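Local coordinates for protein putative glycerophosphodiester phosphodiesterase (Galdieria sulphuraria, PDB 2O55) that belongs to the glycerophosphodiester phosphodiesterase family, probably acting as an enzyme built on a TIM-barrel fold, at residues G11-G16 with Y39-L44; S94-F99 with E136-Q141; L109-E114 with E142-C147. One frame throughout, in Å; residues are numbered along the deposited sequence.

Contact 1 of 3, residues G11-G16 with Y39-L44; sequences GHRGVG and YIETDL. With SO4 (sulfate ion), chain B.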
loop_
_atom_site.group_PDB
_atom_site.type_symbol
_atom_site.label_atom_id
_atom_site.label_comp_id
_atom_site.label_asym_id
_atom_site.label_seq_id
_atom_site.Cartn_x
_atom_site.Cartn_y
_atom_site.Cartn_z
ATOM N N GLY A 11 4.729 6.761 -0.573
ATOM C CA GLY A 11 3.733 7.572 -1.282
ATOM C C GLY A 11 2.359 6.917 -1.306
ATOM O O GLY A 11 2.140 5.956 -2.055
ATOM N N HIS A 12 1.439 7.437 -0.488
ATOM C CA HIS A 12 0.104 6.874 -0.360
ATOM C C HIS A 12 -0.680 7.028 -1.662
ATOM O O HIS A 12 -0.973 8.139 -2.093
ATOM C CB HIS A 12 -0.660 7.495 0.818
ATOM C CG HIS A 12 -1.806 6.648 1.306
ATOM N ND1 HIS A 12 -2.590 6.997 2.388
ATOM C CD2 HIS A 12 -2.285 5.455 0.869
ATOM C CE1 HIS A 12 -3.509 6.069 2.586
ATOM N NE2 HIS A 12 -3.346 5.122 1.678
ATOM N N ARG A 13 -0.999 5.891 -2.279
ATOM C CA ARG A 13 -1.652 5.830 -3.586
ATOM C C ARG A 13 -0.915 6.642 -4.647
ATOM O O ARG A 13 -1.516 7.128 -5.605
ATOM C CB ARG A 13 -3.126 6.228 -3.465
ATOM C CG ARG A 13 -3.892 5.349 -2.507
ATOM C CD ARG A 13 -5.333 5.726 -2.497
ATOM N NE ARG A 13 -5.945 5.393 -1.218
ATOM C CZ ARG A 13 -7.099 5.893 -0.782
ATOM N NH1 ARG A 13 -7.750 6.759 -1.531
ATOM N NH2 ARG A 13 -7.595 5.537 0.403
ATOM N N GLY A 14 0.397 6.765 -4.464
ATOM C CA GLY A 14 1.255 7.596 -5.301
ATOM C C GLY A 14 1.599 8.917 -4.627
ATOM O O GLY A 14 2.090 8.954 -3.495
ATOM N N VAL A 15 1.346 10.016 -5.327
ATOM C CA VAL A 15 1.646 11.337 -4.804
ATOM C C VAL A 15 0.618 11.706 -3.758
ATOM O O VAL A 15 0.550 12.848 -3.310
ATOM C CB VAL A 15 1.607 12.399 -5.903
ATOM C CG1 VAL A 15 2.613 12.078 -6.981
ATOM C CG2 VAL A 15 0.192 12.523 -6.470
ATOM N N GLY A 16 -0.203 10.739 -3.382
ATOM C CA GLY A 16 -1.171 10.953 -2.314
ATOM C C GLY A 16 -2.094 12.113 -2.607
ATOM O O GLY A 16 -2.556 12.265 -3.742
ATOM N N TYR A 39 9.414 4.629 -1.859
ATOM C CA TYR A 39 8.319 3.649 -1.778
ATOM C C TYR A 39 7.004 4.247 -2.212
ATOM O O TYR A 39 6.789 5.445 -2.004
ATOM C CB TYR A 39 8.096 3.220 -0.334
ATOM C CG TYR A 39 9.146 2.311 0.220
ATOM C CD1 TYR A 39 10.173 2.802 1.009
ATOM C CD2 TYR A 39 9.097 0.960 -0.024
ATOM C CE1 TYR A 39 11.139 1.962 1.528
ATOM C CE2 TYR A 39 10.060 0.117 0.472
ATOM C CZ TYR A 39 11.075 0.617 1.250
ATOM O OH TYR A 39 12.018 -0.253 1.740
ATOM N N ILE A 40 6.114 3.432 -2.783
ATOM C CA ILE A 40 4.708 3.824 -2.851
ATOM C C ILE A 40 3.801 2.708 -2.346
ATOM O O ILE A 40 4.161 1.520 -2.370
ATOM C CB ILE A 40 4.246 4.284 -4.254
ATOM C CG1 ILE A 40 4.349 3.149 -5.273
ATOM C CG2 ILE A 40 4.977 5.558 -4.722
ATOM C CD1 ILE A 40 3.057 2.317 -5.396
ATOM N N GLU A 41 2.620 3.103 -1.880
ATOM C CA GLU A 41 1.593 2.165 -1.491
ATOM C C GLU A 41 0.573 2.200 -2.601
ATOM O O GLU A 41 0.292 3.259 -3.127
ATOM C CB GLU A 41 0.962 2.577 -0.160
ATOM C CG GLU A 41 -0.044 1.580 0.405
ATOM C CD GLU A 41 -1.456 1.669 -0.245
ATOM O OE1 GLU A 41 -2.123 0.616 -0.327
ATOM O OE2 GLU A 41 -1.916 2.766 -0.678
ATOM N N THR A 42 0.025 1.043 -2.969
ATOM C CA THR A 42 -1.110 0.982 -3.902
ATOM C C THR A 42 -2.089 -0.145 -3.559
ATOM O O THR A 42 -1.765 -1.071 -2.805
ATOM C CB THR A 42 -0.663 0.911 -5.378
ATOM O OG1 THR A 42 -1.767 1.231 -6.221
ATOM C CG2 THR A 42 -0.183 -0.452 -5.725
ATOM N N ASP A 43 -3.283 -0.052 -4.137
ATOM C CA ASP A 43 -4.411 -0.879 -3.748
ATOM C C ASP A 43 -4.775 -1.899 -4.827
ATOM O O ASP A 43 -5.258 -1.522 -5.889
ATOM C CB ASP A 43 -5.609 0.037 -3.473
ATOM C CG ASP A 43 -5.289 1.157 -2.457
ATOM O OD1 ASP A 43 -4.991 0.839 -1.275
ATOM O OD2 ASP A 43 -5.359 2.355 -2.845
ATOM N N LEU A 44 -4.555 -3.185 -4.554
ATOM C CA LEU A 44 -4.843 -4.256 -5.529
ATOM C C LEU A 44 -6.262 -4.777 -5.435
ATOM O O LEU A 44 -6.696 -5.188 -4.355
ATOM C CB LEU A 44 -3.910 -5.453 -5.336
ATOM C CG LEU A 44 -2.411 -5.237 -5.193
ATOM C CD1 LEU A 44 -1.745 -6.597 -5.168
ATOM C CD2 LEU A 44 -1.865 -4.372 -6.324
HETATM S S SO4 B . -7.217 4.244 3.665
HETATM O O1 SO4 B . -6.849 4.371 5.063
HETATM O O2 SO4 B . -8.482 4.931 3.509
HETATM O O3 SO4 B . -6.256 4.959 2.852
HETATM O O4 SO4 B . -7.268 2.852 3.207
#
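G11 and I40 face each other in parallel strand pairing, with two backbone bonds as evidence: G11 N donates to Y39 O at 2.8 Å, and E41 N donates to G11 O at 2.9 Å. G11 O takes a second bond, from G14 N, which closes a type II turn over H12 and R13; the two donors reach it from opposite faces of its carbonyl plane. The turn sends R13 out along strand 39-44. With R13 CG anti to its carbonyl carbon (chi1 -59°), CB sets the chain on course and CG arrives 3.4 Å from D43 OD2, with E41 OE2 a little farther off, about 70° round from it as seen from CG. CD runs past the same D43 oxygen. NE follows at 3.5 Å from D43 OD2, a salt bridge of charges alone, because the oxygen lies well out of the guanidinium plane. D43 OD2 is also bonded to N24. At the tip, NH2 donates to sulfate O3 at 2.9 Å, the anion lying at the guanidinium edge, while NH1 pairs with E23. H12 lies alongside E41, its ring turned 78° from the carboxylate, and its CD2 edge meets E41 OE2 in the ring plane at 3.1 Å; ND1 is hydrogen-bonded to N244 OD1. The sulfate is also hydrogen-bonded to W218 NE1 and H56 NE2. Such a gathering at the C-terminal ends of parallel strands marks the usual active site of a TIM barrel, and the sulfate, probably from the crystallisation liquor, is consistent with an anion-binding pocket there.

Contact 2 of 3, residues S94-F99 with E136-Q141; sequences SLEELF and EKYHMQ
A helix-to-loop contact, part apolar and part charged, joins F99 and E96 of helix 95-104 to K137, Y138 and M140 in the loop after helix 127-136. It lies on the outer layer of the barrel, where helix 95-104 meets the loop that leads from helix 127-136 to strand 144-148. The apolar half is centred on F99. M140, a selenomethionine, lays its CG over one face of the F99 ring, 4.0 Å from the centroid and 17° off the normal, and its SE stands obliquely farther out, making a Met-aromatic contact. L95 CD2 lies against the opposite face, so the ring is held between aliphatic groups. F99 in turn places its own CB over a face of Y138, 3.9 Å from the centroid, a CH-pi contact; the two ring planes are inclined at 39°, an oblique pair. The polar half is built on a single oxygen. E96 runs extended beyond CG, with CG anti to its backbone N (chi1 -155°), which carries OE1 across the Y138 side chain to the ring's edge. There it accepts from Y138 OH at 3.0 Å and from K137 NZ at 3.1 Å, the latter bond being part of a salt bridge. K137 comes nearly along the C-O direction and Y138 from above the carboxylate plane, both on the same face. A Schellman motif with H139 at C-prime ends helix 127-136, and a capping box of S94 and E97, one of its two bonds weak, starts helix 95-104. The chemistry therefore divides by depth: buried F99 and M140 make contacts that need no polar partner, while nearer the surface the lysine probably stabilises the negative charge of the doubly gripped E96 oxygen, which also holds the tyrosine hydroxyl.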
loop_
_atom_site.group_PDB
_atom_site.type_symbol
_atom_site.label_atom_id
_atom_site.label_comp_id
_atom_site.label_asym_id
_atom_site.label_seq_id
_atom_site.Cartn_x
_atom_site.Cartn_y
_atom_site.Cartn_z
ATOM N N SER A 94 -3.485 -1.328 -14.639
ATOM C CA SER A 94 -3.365 -2.710 -14.173
ATOM C C SER A 94 -2.117 -2.789 -13.287
ATOM O O SER A 94 -1.423 -1.782 -13.102
ATOM C CB SER A 94 -3.235 -3.666 -15.361
ATOM O OG SER A 94 -1.992 -3.497 -16.020
ATOM N N LEU A 95 -1.811 -3.962 -12.742
ATOM C CA LEU A 95 -0.584 -4.054 -11.979
ATOM C C LEU A 95 0.588 -4.100 -12.945
ATOM O O LEU A 95 1.603 -3.435 -12.715
ATOM C CB LEU A 95 -0.571 -5.270 -11.062
ATOM C CG LEU A 95 -0.016 -5.073 -9.634
ATOM C CD1 LEU A 95 0.307 -6.408 -9.041
ATOM C CD2 LEU A 95 1.207 -4.168 -9.537
ATOM N N GLU A 96 0.422 -4.865 -14.029
ATOM C CA GLU A 96 1.441 -5.020 -15.054
ATOM C C GLU A 96 1.909 -3.679 -15.599
ATOM O O GLU A 96 3.108 -3.463 -15.730
ATOM C CB GLU A 96 0.940 -5.920 -16.190
ATOM C CG GLU A 96 2.073 -6.618 -16.963
ATOM C CD GLU A 96 1.608 -7.721 -17.921
ATOM O OE1 GLU A 96 2.368 -8.688 -18.165
ATOM O OE2 GLU A 96 0.485 -7.622 -18.442
ATOM N N GLU A 97 0.977 -2.772 -15.897
ATOM C CA GLU A 97 1.330 -1.447 -16.441
ATOM C C GLU A 97 2.314 -0.697 -15.542
ATOM O O GLU A 97 3.206 0.002 -16.028
ATOM C CB GLU A 97 0.086 -0.589 -16.729
ATOM C CG GLU A 97 -0.669 -1.033 -18.003
ATOM C CD GLU A 97 -1.977 -0.265 -18.297
ATOM O OE1 GLU A 97 -2.591 0.309 -17.366
ATOM O OE2 GLU A 97 -2.395 -0.254 -19.482
ATOM N N LEU A 98 2.160 -0.864 -14.235
ATOM C CA LEU A 98 3.033 -0.205 -13.286
ATOM C C LEU A 98 4.410 -0.824 -13.307
ATOM O O LEU A 98 5.419 -0.119 -13.144
ATOM C CB LEU A 98 2.467 -0.315 -11.871
ATOM C CG LEU A 98 3.373 0.249 -10.769
ATOM C CD1 LEU A 98 3.730 1.730 -11.042
ATOM C CD2 LEU A 98 2.756 0.035 -9.386
ATOM N N PHE A 99 4.430 -2.148 -13.468
ATOM C CA PHE A 99 5.658 -2.924 -13.495
ATOM C C PHE A 99 6.466 -2.516 -14.713
ATOM O O PHE A 99 7.607 -2.053 -14.591
ATOM C CB PHE A 99 5.330 -4.413 -13.538
ATOM C CG PHE A 99 4.948 -4.987 -12.210
ATOM C CD1 PHE A 99 5.173 -4.284 -11.032
ATOM C CD2 PHE A 99 4.401 -6.257 -12.124
ATOM C CE1 PHE A 99 4.834 -4.829 -9.786
ATOM C CE2 PHE A 99 4.055 -6.811 -10.880
ATOM C CZ PHE A 99 4.276 -6.091 -9.708
ATOM N N GLU A 136 6.985 -12.129 -10.387
ATOM C CA GLU A 136 8.270 -12.696 -10.790
ATOM C C GLU A 136 8.529 -12.576 -12.283
ATOM O O GLU A 136 9.682 -12.608 -12.725
ATOM C CB GLU A 136 8.456 -14.135 -10.296
ATOM C CG GLU A 136 7.460 -15.134 -10.830
ATOM C CD GLU A 136 7.098 -16.210 -9.786
ATOM O OE1 GLU A 136 7.258 -17.424 -10.102
ATOM O OE2 GLU A 136 6.661 -15.844 -8.656
ATOM N N LYS A 137 7.459 -12.416 -13.050
ATOM C CA LYS A 137 7.612 -12.167 -14.471
ATOM C C LYS A 137 8.221 -10.781 -14.696
ATOM O O LYS A 137 8.555 -10.426 -15.817
ATOM C CB LYS A 137 6.286 -12.294 -15.215
ATOM C CG LYS A 137 6.445 -12.263 -16.728
ATOM C CD LYS A 137 5.350 -11.449 -17.397
ATOM C CE LYS A 137 5.679 -11.188 -18.856
ATOM N NZ LYS A 137 4.589 -10.437 -19.539
ATOM N N TYR A 138 8.364 -10.005 -13.630
ATOM C CA TYR A 138 8.981 -8.683 -13.725
ATOM C C TYR A 138 10.140 -8.560 -12.738
ATOM O O TYR A 138 10.615 -7.462 -12.433
ATOM C CB TYR A 138 7.926 -7.584 -13.548
ATOM C CG TYR A 138 7.087 -7.440 -14.782
ATOM C CD1 TYR A 138 5.990 -8.277 -15.018
ATOM C CD2 TYR A 138 7.422 -6.500 -15.757
ATOM C CE1 TYR A 138 5.244 -8.163 -16.195
ATOM C CE2 TYR A 138 6.682 -6.378 -16.930
ATOM C CZ TYR A 138 5.599 -7.206 -17.139
ATOM O OH TYR A 138 4.883 -7.055 -18.291
ATOM N N HIS A 139 10.594 -9.722 -12.272
ATOM C CA HIS A 139 11.690 -9.839 -11.319
ATOM C C HIS A 139 11.513 -8.800 -10.231
ATOM O O HIS A 139 12.460 -8.118 -9.857
ATOM C CB HIS A 139 13.037 -9.706 -12.034
ATOM C CG HIS A 139 13.107 -10.507 -13.293
ATOM N ND1 HIS A 139 13.651 -11.771 -13.340
ATOM C CD2 HIS A 139 12.640 -10.250 -14.538
ATOM C CE1 HIS A 139 13.549 -12.245 -14.568
ATOM N NE2 HIS A 139 12.934 -11.345 -15.313
HETATM N N MSE A 140 10.282 -8.690 -9.727
HETATM C CA MSE A 140 9.931 -7.683 -8.739
HETATM C C MSE A 140 9.933 -8.249 -7.330
HETATM O O MSE A 140 9.679 -7.522 -6.378
HETATM C CB MSE A 140 8.557 -7.111 -9.063
HETATM C CG MSE A 140 8.557 -6.070 -10.181
HETATM SE SE MSE A 140 9.535 -4.468 -9.617
HETATM C CE MSE A 140 9.277 -3.456 -11.152
ATOM N N GLN A 141 10.238 -9.545 -7.204
ATOM C CA GLN A 141 10.218 -10.272 -5.914
ATOM C C GLN A 141 10.850 -9.499 -4.735
ATOM O O GLN A 141 10.333 -9.509 -3.616
ATOM C CB GLN A 141 10.898 -11.674 -6.016
ATOM C CG GLN A 141 10.457 -12.640 -7.141
ATOM C CD GLN A 141 11.261 -12.477 -8.443
ATOM O OE1 GLN A 141 11.580 -11.359 -8.863
ATOM N NE2 GLN A 141 11.579 -13.595 -9.085
#

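Contact 3 of 3, residues L109-E114 with E142-C147; sequences LKLNLE and ERVDYC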
loop_
_atom_site.group_PDB
_atom_site.type_symbol
_atom_site.label_atom_id
_atom_site.label_comp_id
_atom_site.label_asym_id
_atom_site.label_seq_id
_atom_site.Cartn_x
_atom_site.Cartn_y
_atom_site.Cartn_z
ATOM N N LEU A 109 12.455 2.051 -7.163
ATOM C CA LEU A 109 11.207 2.111 -6.417
ATOM C C LEU A 109 10.881 0.744 -5.851
ATOM O O LEU A 109 11.028 -0.271 -6.531
ATOM C CB LEU A 109 10.057 2.523 -7.333
ATOM C CG LEU A 109 8.679 2.759 -6.697
ATOM C CD1 LEU A 109 8.720 3.961 -5.763
ATOM C CD2 LEU A 109 7.635 2.965 -7.771
ATOM N N LYS A 110 10.454 0.724 -4.596
ATOM C CA LYS A 110 9.891 -0.476 -4.002
ATOM C C LYS A 110 8.411 -0.199 -3.786
ATOM O O LYS A 110 8.007 0.965 -3.777
ATOM C CB LYS A 110 10.590 -0.821 -2.694
ATOM C CG LYS A 110 12.105 -0.825 -2.786
ATOM C CD LYS A 110 12.739 -1.429 -1.556
ATOM C CE LYS A 110 14.241 -1.503 -1.728
ATOM N NZ LYS A 110 14.917 -1.066 -0.478
ATOM N N LEU A 111 7.601 -1.252 -3.632
ATOM C CA LEU A 111 6.152 -1.083 -3.521
ATOM C C LEU A 111 5.543 -1.729 -2.264
ATOM O O LEU A 111 5.951 -2.823 -1.824
ATOM C CB LEU A 111 5.459 -1.646 -4.762
ATOM C CG LEU A 111 6.076 -1.349 -6.136
ATOM C CD1 LEU A 111 5.789 -2.485 -7.094
ATOM C CD2 LEU A 111 5.595 -0.014 -6.731
ATOM N N ASN A 112 4.559 -1.034 -1.694
ATOM C CA ASN A 112 3.608 -1.656 -0.784
ATOM C C ASN A 112 2.256 -1.896 -1.476
ATOM O O ASN A 112 1.536 -0.958 -1.815
ATOM C CB ASN A 112 3.443 -0.819 0.468
ATOM C CG ASN A 112 4.735 -0.665 1.238
ATOM O OD1 ASN A 112 5.642 -1.494 1.153
ATOM N ND2 ASN A 112 4.824 0.399 2.004
ATOM N N LEU A 113 1.939 -3.170 -1.690
ATOM C CA LEU A 113 0.691 -3.567 -2.303
ATOM C C LEU A 113 -0.326 -3.985 -1.243
ATOM O O LEU A 113 -0.113 -4.988 -0.555
ATOM C CB LEU A 113 0.945 -4.717 -3.258
ATOM C CG LEU A 113 2.148 -4.491 -4.180
ATOM C CD1 LEU A 113 2.391 -5.712 -5.035
ATOM C CD2 LEU A 113 1.991 -3.265 -5.057
ATOM N N GLU A 114 -1.412 -3.212 -1.089
ATOM C CA GLU A 114 -2.523 -3.654 -0.245
ATOM C C GLU A 114 -3.542 -4.536 -1.013
ATOM O O GLU A 114 -4.083 -4.144 -2.060
ATOM C CB GLU A 114 -3.227 -2.507 0.505
ATOM C CG GLU A 114 -4.281 -3.054 1.487
ATOM C CD GLU A 114 -5.027 -2.005 2.308
ATOM O OE1 GLU A 114 -4.910 -0.786 1.995
ATOM O OE2 GLU A 114 -5.739 -2.430 3.270
ATOM N N GLU A 142 11.989 -8.852 -4.973
ATOM C CA GLU A 142 12.754 -8.291 -3.860
ATOM C C GLU A 142 12.431 -6.802 -3.616
ATOM O O GLU A 142 12.997 -6.185 -2.709
ATOM C CB GLU A 142 14.255 -8.613 -4.006
ATOM C CG GLU A 142 14.558 -10.105 -3.802
ATOM C CD GLU A 142 15.961 -10.519 -4.279
ATOM O OE1 GLU A 142 16.533 -9.797 -5.129
ATOM O OE2 GLU A 142 16.506 -11.562 -3.817
ATOM N N ARG A 143 11.470 -6.282 -4.394
ATOM C CA ARG A 143 11.004 -4.896 -4.338
ATOM C C ARG A 143 9.507 -4.742 -3.993
ATOM O O ARG A 143 8.894 -3.685 -4.245
ATOM C CB ARG A 143 11.192 -4.259 -5.703
ATOM C CG ARG A 143 12.566 -4.382 -6.326
ATOM C CD ARG A 143 12.883 -3.072 -6.982
ATOM N NE ARG A 143 12.828 -3.058 -8.445
ATOM C CZ ARG A 143 12.785 -1.936 -9.160
ATOM N NH1 ARG A 143 12.738 -0.766 -8.548
ATOM N NH2 ARG A 143 12.777 -1.966 -10.476
ATOM N N VAL A 144 8.903 -5.782 -3.424
ATOM C CA VAL A 144 7.457 -5.818 -3.242
ATOM C C VAL A 144 7.126 -6.394 -1.873
ATOM O O VAL A 144 7.617 -7.472 -1.500
ATOM C CB VAL A 144 6.762 -6.598 -4.402
ATOM C CG1 VAL A 144 5.607 -7.388 -3.916
ATOM C CG2 VAL A 144 6.307 -5.643 -5.487
ATOM N N ASP A 145 6.283 -5.661 -1.147
ATOM C CA ASP A 145 5.815 -6.043 0.167
ATOM C C ASP A 145 4.288 -6.018 0.166
ATOM O O ASP A 145 3.679 -4.991 -0.151
ATOM C CB ASP A 145 6.341 -5.035 1.173
ATOM C CG ASP A 145 6.316 -5.558 2.581
ATOM O OD1 ASP A 145 7.389 -5.511 3.236
ATOM O OD2 ASP A 145 5.240 -6.025 3.033
ATOM N N TYR A 146 3.664 -7.145 0.507
ATOM C CA TYR A 146 2.197 -7.268 0.450
ATOM C C TYR A 146 1.614 -7.039 1.827
ATOM O O TYR A 146 2.148 -7.540 2.836
ATOM C CB TYR A 146 1.747 -8.645 -0.033
ATOM C CG TYR A 146 2.531 -9.210 -1.188
ATOM C CD1 TYR A 146 3.672 -9.959 -0.954
ATOM C CD2 TYR A 146 2.116 -9.020 -2.523
ATOM C CE1 TYR A 146 4.407 -10.493 -2.002
ATOM C CE2 TYR A 146 2.843 -9.557 -3.599
ATOM C CZ TYR A 146 3.992 -10.301 -3.319
ATOM O OH TYR A 146 4.769 -10.856 -4.309
ATOM N N CYS A 147 0.515 -6.290 1.887
ATOM C CA CYS A 147 -0.130 -6.035 3.165
ATOM C C CYS A 147 -1.653 -6.068 3.084
ATOM O O CYS A 147 -2.229 -6.022 1.983
ATOM C CB CYS A 147 0.340 -4.712 3.727
ATOM S SG CYS A 147 -0.146 -3.436 2.656
#
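Four backbone bonds join L111 and L113 to R143, D145 and C147 in a parallel pairing. L111 N donates to R143 O at 2.8 Å, D145 N to L111 O at 2.9 Å, L113 N to D145 O at 3.0 Å and C147 N to L113 O at 2.8 Å. The strand segments run 24° from exactly parallel, the twist of neighbouring strands, at a closest axis approach of 4.7 Å. On the face bearing L111, V144, L113 and Y146, V144 is the meeting point: its CG2 touches L111 CD1 at 3.6 Å, and its CG1 touches L113 CD1 as the L113 side chain crosses it at about a right angle. V144 CG1 also lies over one face of the Y146 ring. R143 bends at chi2 and chi3 (-140° and -107°), which turns its guanidinium toward L109, just before strand 110-115; NH1 reaches L109 O at 2.7 Å in a weak, strongly bent bond. Further out, F99 and I102 of helix 95-104 pack on L111. On the other face E114 CB rests against C147 SG, with L169 and E41 beyond, and D145 OD2 is bonded to T167. The chemistry implies two unlike faces: leucine, valine and tyrosine toward the helix layer, and polar or charged groups inside the barrel, where the side chain of E114 comes within about 3 Å of a second sulfate, probably from the crystallisation liquor.

Overall arrangement
The contacts follow one sector of the barrel from its interior to its helix layer. Contacts 1 and 3, with centres about 10 Å apart, belong to neighbouring strands: I40 O lies 2.7 Å from N112 N and L44 N 2.7 Å from E114 O, probable hydrogen bonds that continue the sheet. Contact 2 backs onto both, its centre about 15 Å from contact 1 and about 11 Å from contact 3. L95 CG meets L44 CD2 at 3.9 Å, and F99 CE1 meets L111 CD1 at 3.7 Å. R13 and E114 each approach a bound sulfate, a different ion in each case, which places contacts 1 and 3 at the probable pocket and contact 2 on the outer side.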